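Local structure of beta-glucuronidase (Dictyoglomus thermophilum, 6XXW) at residues 524-535 against 579-588. The protein probably hydrolyses beta-D-glucuronides, releasing glucuronic acid, as a family 2 glycoside hydrolase. Residues are numbered along the deposited sequence; the frame is centred on the assembly and turned at random.
Sequences EEYQQEMIKRFV and KMVAHFLKER
Helices 524-535 and 580-588 run side by side in roughly the same direction, their axes 28° apart and 8.9 Å at closest approach, with Gln528 and Val581 nearest in backbone (CA to CA 4.7 Å). At the N-terminal end, Glu524 OE1 accepts the backbone N-H of Met580 at 2.9 Å, the donor lying nearly along the C-O axis, while OE2 is hydrogen-bonded to Gly513 N; a carboxylate suits this place because the first turn of a helix leaves N-H groups without helical acceptors. A water serves the next one: it accepts from Val581 N and donates to Glu524 O and Gln527 OE1. Met580 bends at its last torsion (chi3 -45°), bringing CE to 3.7 Å from Glu524 CB. Val581, small and branched, fits where the backbones are closest: CG1 lies against the Gln527 amide, which Gly570 also engages, while CG2 meets Ile531 CD1 at 3.7 Å. Farther along, Phe584 is a knob whose large flat ring fills the hole between Gln528, Ile531, Lys532 and Val535; the aliphatic CB and CG of Lys532 pack on it while NZ reaches Glu529, and Val535 CG2 stands at the ring edge. Val535 CB also lies 3.4 Å above one face of the Arg588 guanidinium, offset toward its rim, and salt bridges to Asp539 and Glu547 hold that group. With Arg588 cut back to an alanine, both carboxylates are likely to lose their cationic mate, and Val535 the flat group against it. Ile531 and Leu585 rest on Ile549 of strand 544-550, and Glu525 OE2 hydrogen-bonds His515 of its own chain and His583 of the second subunit. Neighbouring helices packed outside a ring of parallel strands are characteristic of the (beta/alpha)8 TIM barrel, here its last two helices around strand 544-550.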
loop_
_atom_site.group_PDB
_atom_site.type_symbol
_atom_site.label_atom_id
_atom_site.label_comp_id
_atom_site.label_asym_id
_atom_site.label_seq_id
_atom_site.Cartn_x
_atom_site.Cartn_y
_atom_site.Cartn_z
ATOM N N GLU A 524 10.710 -4.593 -1.893
ATOM C CA GLU A 524 11.773 -3.961 -1.120
ATOM C C GLU A 524 12.934 -4.917 -0.888
ATOM O O GLU A 524 14.096 -4.488 -0.856
ATOM C CB GLU A 524 11.219 -3.448 0.219
ATOM C CG GLU A 524 10.087 -2.431 0.067
ATOM C CD GLU A 524 9.768 -1.693 1.375
ATOM O OE1 GLU A 524 10.701 -1.491 2.189
ATOM O OE2 GLU A 524 8.592 -1.327 1.586
ATOM N N GLU A 525 12.642 -6.220 -0.739
ATOM C CA GLU A 525 13.700 -7.202 -0.530
ATOM C C GLU A 525 14.627 -7.279 -1.736
ATOM O O GLU A 525 15.852 -7.345 -1.583
ATOM C CB GLU A 525 13.093 -8.578 -0.244
ATOM C CG GLU A 525 12.616 -8.741 1.201
ATOM C CD GLU A 525 11.279 -8.060 1.451
ATOM O OE1 GLU A 525 10.631 -7.632 0.464
ATOM O OE2 GLU A 525 10.883 -7.951 2.630
ATOM N N TYR A 526 14.057 -7.302 -2.945
ATOM C CA TYR A 526 14.891 -7.432 -4.130
ATOM C C TYR A 526 15.803 -6.227 -4.270
ATOM O O TYR A 526 16.991 -6.373 -4.582
ATOM C CB TYR A 526 14.024 -7.606 -5.377
ATOM C CG TYR A 526 14.806 -8.126 -6.571
ATOM C CD1 TYR A 526 15.530 -7.249 -7.384
ATOM C CD2 TYR A 526 14.849 -9.481 -6.864
ATOM C CE1 TYR A 526 16.264 -7.710 -8.466
ATOM C CE2 TYR A 526 15.567 -9.955 -7.953
ATOM C CZ TYR A 526 16.277 -9.061 -8.749
ATOM O OH TYR A 526 16.998 -9.519 -9.825
ATOM N N GLN A 527 15.266 -5.027 -4.020
ATOM C CA GLN A 527 16.082 -3.823 -4.095
ATOM C C GLN A 527 17.259 -3.901 -3.123
ATOM O O GLN A 527 18.405 -3.616 -3.496
ATOM C CB GLN A 527 15.215 -2.587 -3.832
ATOM C CG GLN A 527 16.013 -1.277 -3.732
ATOM C CD GLN A 527 15.145 -0.107 -3.280
ATOM O OE1 GLN A 527 14.260 -0.266 -2.445
ATOM N NE2 GLN A 527 15.404 1.072 -3.829
ATOM N N GLN A 528 17.000 -4.312 -1.876
ATOM C CA GLN A 528 18.073 -4.402 -0.885
ATOM C C GLN A 528 19.090 -5.482 -1.248
ATOM O O GLN A 528 20.298 -5.268 -1.111
ATOM C CB GLN A 528 17.495 -4.663 0.521
ATOM C CG GLN A 528 18.551 -5.027 1.585
ATOM C CD GLN A 528 18.034 -4.921 3.017
ATOM O OE1 GLN A 528 17.573 -3.866 3.447
ATOM N NE2 GLN A 528 18.106 -6.022 3.755
ATOM N N GLU A 529 18.629 -6.655 -1.695
ATOM C CA GLU A 529 19.572 -7.729 -2.000
ATOM C C GLU A 529 20.445 -7.368 -3.197
ATOM O O GLU A 529 21.656 -7.609 -3.191
ATOM C CB GLU A 529 18.821 -9.036 -2.259
ATOM C CG GLU A 529 19.726 -10.258 -2.411
ATOM C CD GLU A 529 20.454 -10.629 -1.125
ATOM O OE1 GLU A 529 19.953 -10.312 -0.022
ATOM O OE2 GLU A 529 21.543 -11.238 -1.221
ATOM N N MET A 530 19.842 -6.790 -4.234
ATOM C CA MET A 530 20.623 -6.360 -5.386
ATOM C C MET A 530 21.700 -5.365 -4.964
ATOM O O MET A 530 22.880 -5.526 -5.292
ATOM C CB MET A 530 19.695 -5.743 -6.434
ATOM C CG MET A 530 20.452 -5.124 -7.599
ATOM S SD MET A 530 19.336 -4.307 -8.758
ATOM C CE MET A 530 20.511 -3.780 -10.024
ATOM N N ILE A 531 21.315 -4.347 -4.198
ATOM C CA ILE A 531 22.273 -3.315 -3.812
ATOM C C ILE A 531 23.365 -3.915 -2.936
ATOM O O ILE A 531 24.557 -3.626 -3.112
ATOM C CB ILE A 531 21.534 -2.148 -3.124
ATOM C CG1 ILE A 531 20.843 -1.274 -4.179
ATOM C CG2 ILE A 531 22.476 -1.325 -2.266
ATOM C CD1 ILE A 531 19.846 -0.280 -3.601
ATOM N N LYS A 532 22.981 -4.813 -2.021
ATOM C CA LYS A 532 23.946 -5.458 -1.133
ATOM C C LYS A 532 24.979 -6.264 -1.913
ATOM O O LYS A 532 26.173 -6.242 -1.589
ATOM C CB LYS A 532 23.205 -6.357 -0.140
ATOM C CG LYS A 532 24.094 -7.180 0.764
ATOM C CD LYS A 532 23.263 -7.927 1.808
ATOM C CE LYS A 532 22.635 -9.193 1.232
ATOM N NZ LYS A 532 22.053 -10.079 2.299
ATOM N N ARG A 533 24.543 -6.984 -2.945
ATOM C CA ARG A 533 25.470 -7.816 -3.705
ATOM C C ARG A 533 26.387 -6.969 -4.577
ATOM O O ARG A 533 27.564 -7.301 -4.756
ATOM C CB ARG A 533 24.687 -8.819 -4.550
ATOM C CG ARG A 533 23.940 -9.849 -3.713
ATOM C CD ARG A 533 23.229 -10.847 -4.597
ATOM N NE ARG A 533 24.153 -11.828 -5.154
ATOM C CZ ARG A 533 23.843 -13.102 -5.377
ATOM N NH1 ARG A 533 22.626 -13.546 -5.088
ATOM N NH2 ARG A 533 24.745 -13.929 -5.892
ATOM N N PHE A 534 25.864 -5.877 -5.133
ATOM C CA PHE A 534 26.709 -4.965 -5.902
ATOM C C PHE A 534 27.851 -4.420 -5.038
ATOM O O PHE A 534 29.020 -4.465 -5.435
ATOM C CB PHE A 534 25.870 -3.810 -6.455
ATOM C CG PHE A 534 25.280 -4.053 -7.821
ATOM C CD1 PHE A 534 24.336 -5.048 -8.031
ATOM C CD2 PHE A 534 25.651 -3.252 -8.898
ATOM C CE1 PHE A 534 23.778 -5.243 -9.293
ATOM C CE2 PHE A 534 25.108 -3.451 -10.161
ATOM C CZ PHE A 534 24.164 -4.442 -10.361
ATOM N N VAL A 535 27.539 -3.911 -3.839
ATOM C CA VAL A 535 28.601 -3.267 -3.061
ATOM C C VAL A 535 29.584 -4.275 -2.471
ATOM O O VAL A 535 30.749 -3.923 -2.229
ATOM C CB VAL A 535 28.031 -2.341 -1.973
ATOM C CG1 VAL A 535 27.175 -1.249 -2.624
ATOM C CG2 VAL A 535 27.253 -3.133 -0.897
ATOM N N LYS A 579 12.780 3.373 2.532
ATOM C CA LYS A 579 12.465 1.978 2.271
ATOM C C LYS A 579 13.447 1.090 3.032
ATOM O O LYS A 579 14.386 1.572 3.665
ATOM C CB LYS A 579 12.488 1.682 0.766
ATOM C CG LYS A 579 11.460 2.493 -0.014
ATOM C CD LYS A 579 11.550 2.173 -1.514
ATOM C CE LYS A 579 10.882 3.269 -2.344
ATOM N NZ LYS A 579 11.118 3.092 -3.816
ATOM N N MET A 580 13.235 -0.231 2.957
ATOM C CA MET A 580 14.097 -1.167 3.673
ATOM C C MET A 580 15.578 -0.918 3.389
ATOM O O MET A 580 16.397 -0.853 4.314
ATOM C CB MET A 580 13.715 -2.603 3.310
ATOM C CG MET A 580 14.313 -3.638 4.235
ATOM S SD MET A 580 13.832 -5.302 3.717
ATOM C CE MET A 580 12.102 -5.015 3.425
ATOM N N VAL A 581 15.943 -0.756 2.111
ATOM C CA VAL A 581 17.362 -0.638 1.772
ATOM C C VAL A 581 17.997 0.632 2.334
ATOM O O VAL A 581 19.220 0.669 2.506
ATOM C CB VAL A 581 17.569 -0.704 0.244
ATOM C CG1 VAL A 581 17.079 0.551 -0.414
ATOM C CG2 VAL A 581 19.050 -0.951 -0.093
ATOM N N ALA A 582 17.209 1.675 2.635
ATOM C CA ALA A 582 17.768 2.850 3.309
ATOM C C ALA A 582 18.443 2.464 4.618
ATOM O O ALA A 582 19.497 3.005 4.971
ATOM C CB ALA A 582 16.678 3.889 3.574
ATOM N N HIS A 583 17.849 1.525 5.358
ATOM C CA HIS A 583 18.460 1.107 6.613
ATOM C C HIS A 583 19.702 0.254 6.386
ATOM O O HIS A 583 20.663 0.356 7.156
ATOM C CB HIS A 583 17.411 0.390 7.457
ATOM C CG HIS A 583 16.164 1.193 7.612
ATOM N ND1 HIS A 583 16.074 2.249 8.493
ATOM C CD2 HIS A 583 14.988 1.159 6.939
ATOM C CE1 HIS A 583 14.875 2.796 8.395
ATOM N NE2 HIS A 583 14.199 2.159 7.454
ATOM N N PHE A 584 19.718 -0.577 5.340
ATOM C CA PHE A 584 20.949 -1.283 4.991
ATOM C C PHE A 584 22.075 -0.295 4.692
ATOM O O PHE A 584 23.201 -0.448 5.179
ATOM C CB PHE A 584 20.724 -2.207 3.787
ATOM C CG PHE A 584 22.009 -2.718 3.179
ATOM C CD1 PHE A 584 22.672 -3.799 3.735
ATOM C CD2 PHE A 584 22.580 -2.084 2.083
ATOM C CE1 PHE A 584 23.876 -4.260 3.184
ATOM C CE2 PHE A 584 23.782 -2.523 1.545
ATOM C CZ PHE A 584 24.429 -3.615 2.096
ATOM N N LEU A 585 21.784 0.738 3.902
ATOM C CA LEU A 585 22.825 1.709 3.550
ATOM C C LEU A 585 23.287 2.502 4.769
ATOM O O LEU A 585 24.486 2.775 4.924
ATOM C CB LEU A 585 22.321 2.643 2.449
ATOM C CG LEU A 585 22.150 2.000 1.060
ATOM C CD1 LEU A 585 21.483 2.965 0.083
ATOM C CD2 LEU A 585 23.473 1.465 0.502
ATOM N N LYS A 586 22.359 2.872 5.657
ATOM C CA LYS A 586 22.767 3.567 6.876
ATOM C C LYS A 586 23.768 2.741 7.668
ATOM O O LYS A 586 24.759 3.275 8.182
ATOM C CB LYS A 586 21.549 3.890 7.746
ATOM C CG LYS A 586 21.858 4.727 9.002
ATOM C CD LYS A 586 20.572 5.078 9.746
ATOM C CE LYS A 586 20.838 5.592 11.159
ATOM N NZ LYS A 586 21.562 6.889 11.189
ATOM N N GLU A 587 23.521 1.433 7.785
ATOM C CA GLU A 587 24.408 0.589 8.576
ATOM C C GLU A 587 25.751 0.398 7.882
ATOM O O GLU A 587 26.803 0.499 8.525
ATOM C CB GLU A 587 23.744 -0.757 8.861
ATOM C CG GLU A 587 24.352 -1.468 10.065
ATOM C CD GLU A 587 24.395 -2.975 9.901
ATOM O OE1 GLU A 587 25.318 -3.611 10.455
ATOM O OE2 GLU A 587 23.502 -3.525 9.220
ATOM N N ARG A 588 25.739 0.124 6.571
ATOM C CA ARG A 588 26.989 0.028 5.824
ATOM C C ARG A 588 27.779 1.328 5.917
ATOM O O ARG A 588 28.944 1.341 6.335
ATOM C CB ARG A 588 26.702 -0.313 4.361
ATOM C CG ARG A 588 27.911 -0.197 3.430
ATOM C CD ARG A 588 27.612 -0.763 2.041
ATOM N NE ARG A 588 28.677 -0.477 1.068
ATOM C CZ ARG A 588 29.819 -1.154 0.966
ATOM N NH1 ARG A 588 30.067 -2.184 1.781
ATOM N NH2 ARG A 588 30.721 -0.799 0.052
HETATM O O HOH W 1 14.327 -1.738 -0.178
#